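Local coordinates for cysteine desulfurase (Fervidobacterium islandicum, PDB 6A6E), which catalyses, as a pyridoxal-phosphate-dependent SufS-type enzyme, the release of sulfur from cysteine, probably supplying it for iron-sulfur cluster assembly, at residues A[358-368]-A[412-420]. Numbering follows the deposited sequence.
Sequences VSHILDENFGV and VLIEGLKYI
Phe366 lays one face of its ring on the backbone of Gly416, whose CA stands 3.6 Å from the Phe366 ring centroid, a CH-pi contact over the middle of the ring. With CG turned beside the backbone N (chi1 -64°), the ring reaches across to the second helix and drops as a knob among Val412, Glu415, Gly416 and Tyr419. Its edge points at the face of Tyr419 in an offset edge-to-face pair, planes at 70°, and Phe366 CZ comes within 3.5 Å of Tyr419 CB. Also at the ring's edge, Glu415 OE2 lies near the ring plane, 3.7 Å from Phe366 CE2. Shortening Phe366 to an alanine is likely to open a gap over Gly416 and leave the Tyr419 ring without the edge it now receives. One turn back, Leu362 is the second knob: Leu362 CD2 sits 3.8 Å from Gly416 CA, too close for a CB on that glycine, while Leu362 CD1 meets Leu413 CD1 at 3.6 Å. Helix segments 358-366 and 412-420 cross at 117°, their axes 9.8 Å apart at closest, over the mixed sheet of the small C-terminal domain of this fold-type I enzyme. Toward the start of the first segment, Ile361 and Ile420 lie alongside with their chains running opposite ways, Ile361 CG2 3.6 Å from Ile420 CG1, and Val358 CG1 touches Leu417 CD2. Beyond Gly367, which turns the chain with positive phi, Val368 starts a strand of that sheet and packs CG2 on Val412 CG1. Beneath, Val350 of strand 345-350 touches both Val358 and Leu417; Asp363 instead hydrogen-bonds Thr70 of the second subunit.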
ATOM      1  N   VAL A 358     -11.841 -26.631  16.875  1.00 24.08           N
ATOM      2  CA  VAL A 358     -10.446 -26.763  17.405  1.00 23.61           C
ATOM      3  C   VAL A 358      -9.851 -25.387  17.702  1.00 22.36           C
ATOM      4  O   VAL A 358      -9.370 -25.158  18.799  1.00 23.41           O
ATOM      5  CB  VAL A 358      -9.538 -27.566  16.464  1.00 24.42           C
ATOM      6  CG1 VAL A 358      -8.111 -27.616  16.981  1.00 26.53           C
ATOM      7  CG2 VAL A 358     -10.071 -28.971  16.272  1.00 25.24           C
ATOM      8  N   SER A 359      -9.928 -24.460  16.721  1.00 21.18           N
ATOM      9  CA  SER A 359      -9.380 -23.143  16.901  1.00 21.09           C
ATOM     10  C   SER A 359     -10.173 -22.363  17.982  1.00 21.29           C
ATOM     11  O   SER A 359      -9.590 -21.574  18.745  1.00 20.51           O
ATOM     12  CB  SER A 359      -9.367 -22.386  15.558  1.00 23.12           C
ATOM     13  OG  SER A 359      -8.384 -22.917  14.702  1.00 26.03           O
ATOM     14  N   HIS A 360     -11.488 -22.569  18.048  1.00 21.05           N
ATOM     15  CA  HIS A 360     -12.263 -21.820  18.988  1.00 21.58           C
ATOM     16  C   HIS A 360     -11.852 -22.211  20.419  1.00 20.44           C
ATOM     17  O   HIS A 360     -11.547 -21.374  21.227  1.00 21.90           O
ATOM     18  CB  HIS A 360     -13.776 -22.033  18.794  1.00 22.04           C
ATOM     19  CG  HIS A 360     -14.546 -21.410  19.901  1.00 22.79           C
ATOM     20  ND1 HIS A 360     -14.738 -20.058  19.986  1.00 23.61           N
ATOM     21  CD2 HIS A 360     -15.016 -21.938  21.073  1.00 24.49           C
ATOM     22  CE1 HIS A 360     -15.343 -19.771  21.139  1.00 26.90           C
ATOM     23  NE2 HIS A 360     -15.521 -20.897  21.816  1.00 23.81           N
ATOM     24  N   ILE A 361     -11.789 -23.512  20.701  1.00 23.10           N
ATOM     25  CA  ILE A 361     -11.498 -24.001  22.076  1.00 24.27           C
ATOM     26  C   ILE A 361     -10.047 -23.659  22.432  1.00 22.72           C
ATOM     27  O   ILE A 361      -9.784 -23.122  23.506  1.00 23.76           O
ATOM     28  CB  ILE A 361     -11.793 -25.516  22.241  1.00 26.98           C
ATOM     29  CG1 ILE A 361     -13.286 -25.786  22.134  1.00 27.41           C
ATOM     30  CG2 ILE A 361     -11.249 -26.002  23.577  1.00 30.87           C
ATOM     31  CD1 ILE A 361     -13.657 -27.219  21.745  1.00 29.93           C
ATOM     32  N   LEU A 362      -9.134 -23.842  21.490  1.00 22.46           N
ATOM     33  CA  LEU A 362      -7.703 -23.440  21.713  1.00 23.68           C
ATOM     34  C   LEU A 362      -7.569 -22.014  22.152  1.00 21.70           C
ATOM     35  O   LEU A 362      -6.877 -21.713  23.188  1.00 23.41           O
ATOM     36  CB  LEU A 362      -6.816 -23.708  20.486  1.00 23.92           C
ATOM     37  CG  LEU A 362      -6.541 -25.171  20.249  1.00 24.39           C
ATOM     38  CD1 LEU A 362      -5.650 -25.355  19.043  1.00 26.05           C
ATOM     39  CD2 LEU A 362      -5.846 -25.720  21.455  1.00 28.45           C
ATOM     40  N   ASP A 363      -8.302 -21.138  21.480  1.00 21.61           N
ATOM     41  CA  ASP A 363      -8.286 -19.714  21.818  1.00 25.15           C
ATOM     42  C   ASP A 363      -9.014 -19.346  23.160  1.00 26.63           C
ATOM     43  O   ASP A 363      -8.467 -18.651  24.023  1.00 25.01           O
ATOM     44  CB  ASP A 363      -8.905 -18.882  20.652  1.00 25.10           C
ATOM     45  CG  ASP A 363      -9.151 -17.418  21.034  1.00 26.94           C
ATOM     46  OD1 ASP A 363      -8.217 -16.633  21.324  1.00 27.79           O
ATOM     47  OD2 ASP A 363     -10.317 -17.024  21.050  1.00 31.19           O
ATOM     48  N   GLU A 364     -10.238 -19.815  23.342  1.00 32.07           N
ATOM     49  CA  GLU A 364     -10.996 -19.368  24.502  1.00 31.26           C
ATOM     50  C   GLU A 364     -10.451 -20.031  25.794  1.00 30.90           C
ATOM     51  O   GLU A 364     -10.231 -19.354  26.803  1.00 29.03           O
ATOM     52  CB  GLU A 364     -12.473 -19.642  24.307  1.00 35.47           C
ATOM     53  CG  GLU A 364     -13.329 -18.542  24.909  1.00 42.85           C
ATOM     54  CD  GLU A 364     -14.719 -19.028  25.181  1.00 51.87           C
ATOM     55  OE1 GLU A 364     -14.948 -19.442  26.338  1.00 54.93           O
ATOM     56  OE2 GLU A 364     -15.573 -19.012  24.240  1.00 51.82           O
ATOM     57  N   ASN A 365     -10.135 -21.311  25.716  1.00 29.93           N
ATOM     58  CA  ASN A 365      -9.781 -22.101  26.906  1.00 33.73           C
ATOM     59  C   ASN A 365      -8.299 -22.283  27.106  1.00 36.12           C
ATOM     60  O   ASN A 365      -7.917 -22.679  28.191  1.00 34.70           O
ATOM     61  CB  ASN A 365     -10.480 -23.459  26.874  1.00 35.81           C
ATOM     62  CG  ASN A 365     -12.001 -23.296  26.775  1.00 42.90           C
ATOM     63  OD1 ASN A 365     -12.591 -23.349  25.699  1.00 38.61           O
ATOM     64  ND2 ASN A 365     -12.618 -22.982  27.889  1.00 51.60           N
ATOM     65  N   PHE A 366      -7.455 -21.992  26.096  1.00 31.89           N
ATOM     66  CA  PHE A 366      -5.990 -22.120  26.271  1.00 30.64           C
ATOM     67  C   PHE A 366      -5.162 -20.917  25.815  1.00 28.60           C
ATOM     68  O   PHE A 366      -3.965 -20.940  25.928  1.00 27.90           O
ATOM     69  CB  PHE A 366      -5.478 -23.355  25.574  1.00 32.21           C
ATOM     70  CG  PHE A 366      -6.001 -24.609  26.145  1.00 33.25           C
ATOM     71  CD1 PHE A 366      -7.238 -25.118  25.725  1.00 34.17           C
ATOM     72  CD2 PHE A 366      -5.256 -25.300  27.088  1.00 32.43           C
ATOM     73  CE1 PHE A 366      -7.734 -26.293  26.284  1.00 36.70           C
ATOM     74  CE2 PHE A 366      -5.745 -26.460  27.654  1.00 34.56           C
ATOM     75  CZ  PHE A 366      -6.975 -26.968  27.259  1.00 34.97           C
ATOM     76  N   GLY A 367      -5.821 -19.860  25.346  1.00 28.38           N
ATOM     77  CA  GLY A 367      -5.139 -18.627  24.887  1.00 27.91           C
ATOM     78  C   GLY A 367      -4.258 -18.789  23.627  1.00 24.88           C
ATOM     79  O   GLY A 367      -3.438 -17.918  23.310  1.00 27.46           O
ATOM     80  N   VAL A 368      -4.454 -19.896  22.938  1.00 22.79           N
ATOM     81  CA  VAL A 368      -3.666 -20.324  21.808  1.00 24.07           C
ATOM     82  C   VAL A 368      -4.392 -19.818  20.534  1.00 23.19           C
ATOM     83  O   VAL A 368      -5.546 -20.211  20.281  1.00 19.23           O
ATOM     84  CB  VAL A 368      -3.573 -21.858  21.782  1.00 22.08           C
ATOM     85  CG1 VAL A 368      -2.905 -22.380  20.514  1.00 23.79           C
ATOM     86  CG2 VAL A 368      -2.779 -22.354  22.989  1.00 25.37           C
ATOM     87  N   VAL A 412       1.776 -26.099  25.349  1.00 29.95           N
ATOM     88  CA  VAL A 412       0.403 -25.642  25.550  1.00 29.49           C
ATOM     89  C   VAL A 412      -0.535 -26.050  24.411  1.00 32.80           C
ATOM     90  O   VAL A 412      -1.689 -26.461  24.674  1.00 30.52           O
ATOM     91  CB  VAL A 412       0.319 -24.130  25.851  1.00 33.40           C
ATOM     92  CG1 VAL A 412      -1.124 -23.671  26.074  1.00 31.13           C
ATOM     93  CG2 VAL A 412       1.176 -23.797  27.063  1.00 35.49           C
ATOM     94  N   LEU A 413      -0.073 -25.937  23.145  1.00 30.11           N
ATOM     95  CA  LEU A 413      -0.889 -26.339  22.012  1.00 25.73           C
ATOM     96  C   LEU A 413      -1.273 -27.815  22.187  1.00 26.06           C
ATOM     97  O   LEU A 413      -2.434 -28.191  22.015  1.00 23.70           O
ATOM     98  CB  LEU A 413      -0.150 -26.128  20.680  1.00 24.97           C
ATOM     99  CG  LEU A 413      -0.771 -26.822  19.465  1.00 26.52           C
ATOM    100  CD1 LEU A 413      -2.133 -26.224  19.169  1.00 27.54           C
ATOM    101  CD2 LEU A 413       0.100 -26.756  18.238  1.00 25.69           C
ATOM    102  N   ILE A 414      -0.291 -28.648  22.507  1.00 30.15           N
ATOM    103  CA  ILE A 414      -0.481 -30.133  22.616  1.00 30.42           C
ATOM    104  C   ILE A 414      -1.480 -30.449  23.750  1.00 28.92           C
ATOM    105  O   ILE A 414      -2.433 -31.219  23.536  1.00 31.62           O
ATOM    106  CB  ILE A 414       0.853 -30.883  22.820  1.00 31.61           C
ATOM    107  CG1 ILE A 414       1.787 -30.698  21.602  1.00 30.62           C
ATOM    108  CG2 ILE A 414       0.649 -32.387  23.039  1.00 33.22           C
ATOM    109  CD1 ILE A 414       1.319 -31.249  20.274  1.00 28.33           C
ATOM    110  N   GLU A 415      -1.298 -29.814  24.907  1.00 28.55           N
ATOM    111  CA  GLU A 415      -2.197 -29.955  26.049  1.00 33.66           C
ATOM    112  C   GLU A 415      -3.624 -29.573  25.615  1.00 36.12           C
ATOM    113  O   GLU A 415      -4.606 -30.246  25.946  1.00 31.81           O
ATOM    114  CB  GLU A 415      -1.740 -29.049  27.218  1.00 36.70           C
ATOM    115  CG  GLU A 415      -2.734 -28.933  28.365  1.00 45.57           C
ATOM    116  CD  GLU A 415      -2.339 -27.902  29.436  1.00 55.86           C
ATOM    117  OE1 GLU A 415      -1.151 -27.507  29.512  1.00 61.47           O
ATOM    118  OE2 GLU A 415      -3.223 -27.479  30.226  1.00 63.77           O
ATOM    119  N   GLY A 416      -3.742 -28.465  24.876  1.00 30.09           N
ATOM    120  CA  GLY A 416      -5.021 -28.045  24.330  1.00 26.38           C
ATOM    121  C   GLY A 416      -5.695 -29.058  23.452  1.00 26.68           C
ATOM    122  O   GLY A 416      -6.925 -29.295  23.583  1.00 28.79           O
ATOM    123  N   LEU A 417      -4.934 -29.664  22.546  1.00 24.81           N
ATOM    124  CA  LEU A 417      -5.512 -30.591  21.628  1.00 28.09           C
ATOM    125  C   LEU A 417      -6.016 -31.863  22.371  1.00 34.26           C
ATOM    126  O   LEU A 417      -7.025 -32.462  21.979  1.00 32.66           O
ATOM    127  CB  LEU A 417      -4.481 -31.018  20.560  1.00 30.74           C
ATOM    128  CG  LEU A 417      -4.130 -29.909  19.523  1.00 31.55           C
ATOM    129  CD1 LEU A 417      -3.082 -30.362  18.509  1.00 30.75           C
ATOM    130  CD2 LEU A 417      -5.356 -29.406  18.786  1.00 30.25           C
ATOM    131  N   LYS A 418      -5.237 -32.310  23.360  1.00 33.56           N
ATOM    132  CA  LYS A 418      -5.628 -33.497  24.152  1.00 37.52           C
ATOM    133  C   LYS A 418      -6.957 -33.280  24.827  1.00 35.80           C
ATOM    134  O   LYS A 418      -7.801 -34.172  24.787  1.00 43.47           O
ATOM    135  CB  LYS A 418      -4.555 -33.795  25.182  1.00 35.27           C
ATOM    136  CG  LYS A 418      -3.433 -34.531  24.514  1.00 34.53           C
ATOM    137  CD  LYS A 418      -2.219 -34.647  25.417  1.00 38.83           C
ATOM    138  CE  LYS A 418      -1.295 -35.709  24.867  1.00 37.33           C
ATOM    139  NZ  LYS A 418       0.041 -35.523  25.443  1.00 41.60           N
ATOM    140  N   TYR A 419      -7.101 -32.096  25.445  1.00 33.55           N
ATOM    141  CA  TYR A 419      -8.325 -31.622  26.047  1.00 34.89           C
ATOM    142  C   TYR A 419      -9.480 -31.644  25.101  1.00 38.73           C
ATOM    143  O   TYR A 419     -10.617 -31.998  25.495  1.00 35.03           O
ATOM    144  CB  TYR A 419      -8.157 -30.192  26.562  1.00 38.92           C
ATOM    145  CG  TYR A 419      -9.416 -29.633  27.171  1.00 41.89           C
ATOM    146  CD1 TYR A 419     -10.436 -29.133  26.373  1.00 42.89           C
ATOM    147  CD2 TYR A 419      -9.599 -29.633  28.560  1.00 46.20           C
ATOM    148  CE1 TYR A 419     -11.601 -28.655  26.931  1.00 45.64           C
ATOM    149  CE2 TYR A 419     -10.755 -29.143  29.129  1.00 44.20           C
ATOM    150  CZ  TYR A 419     -11.745 -28.667  28.309  1.00 48.59           C
ATOM    151  OH  TYR A 419     -12.894 -28.189  28.863  1.00 54.52           O
ATOM    152  N   ILE A 420      -9.238 -31.181  23.870  1.00 34.40           N
ATOM    153  CA  ILE A 420     -10.307 -31.128  22.865  1.00 31.92           C
ATOM    154  C   ILE A 420     -10.734 -32.570  22.505  1.00 32.76           C
ATOM    155  O   ILE A 420     -11.923 -32.830  22.278  1.00 31.73           O
ATOM    156  CB  ILE A 420      -9.909 -30.313  21.577  1.00 30.45           C
ATOM    157  CG1 ILE A 420      -9.832 -28.823  21.905  1.00 31.06           C
ATOM    158  CG2 ILE A 420     -10.940 -30.527  20.462  1.00 27.46           C
ATOM    159  CD1 ILE A 420      -8.948 -28.015  21.005  1.00 34.24           C
TER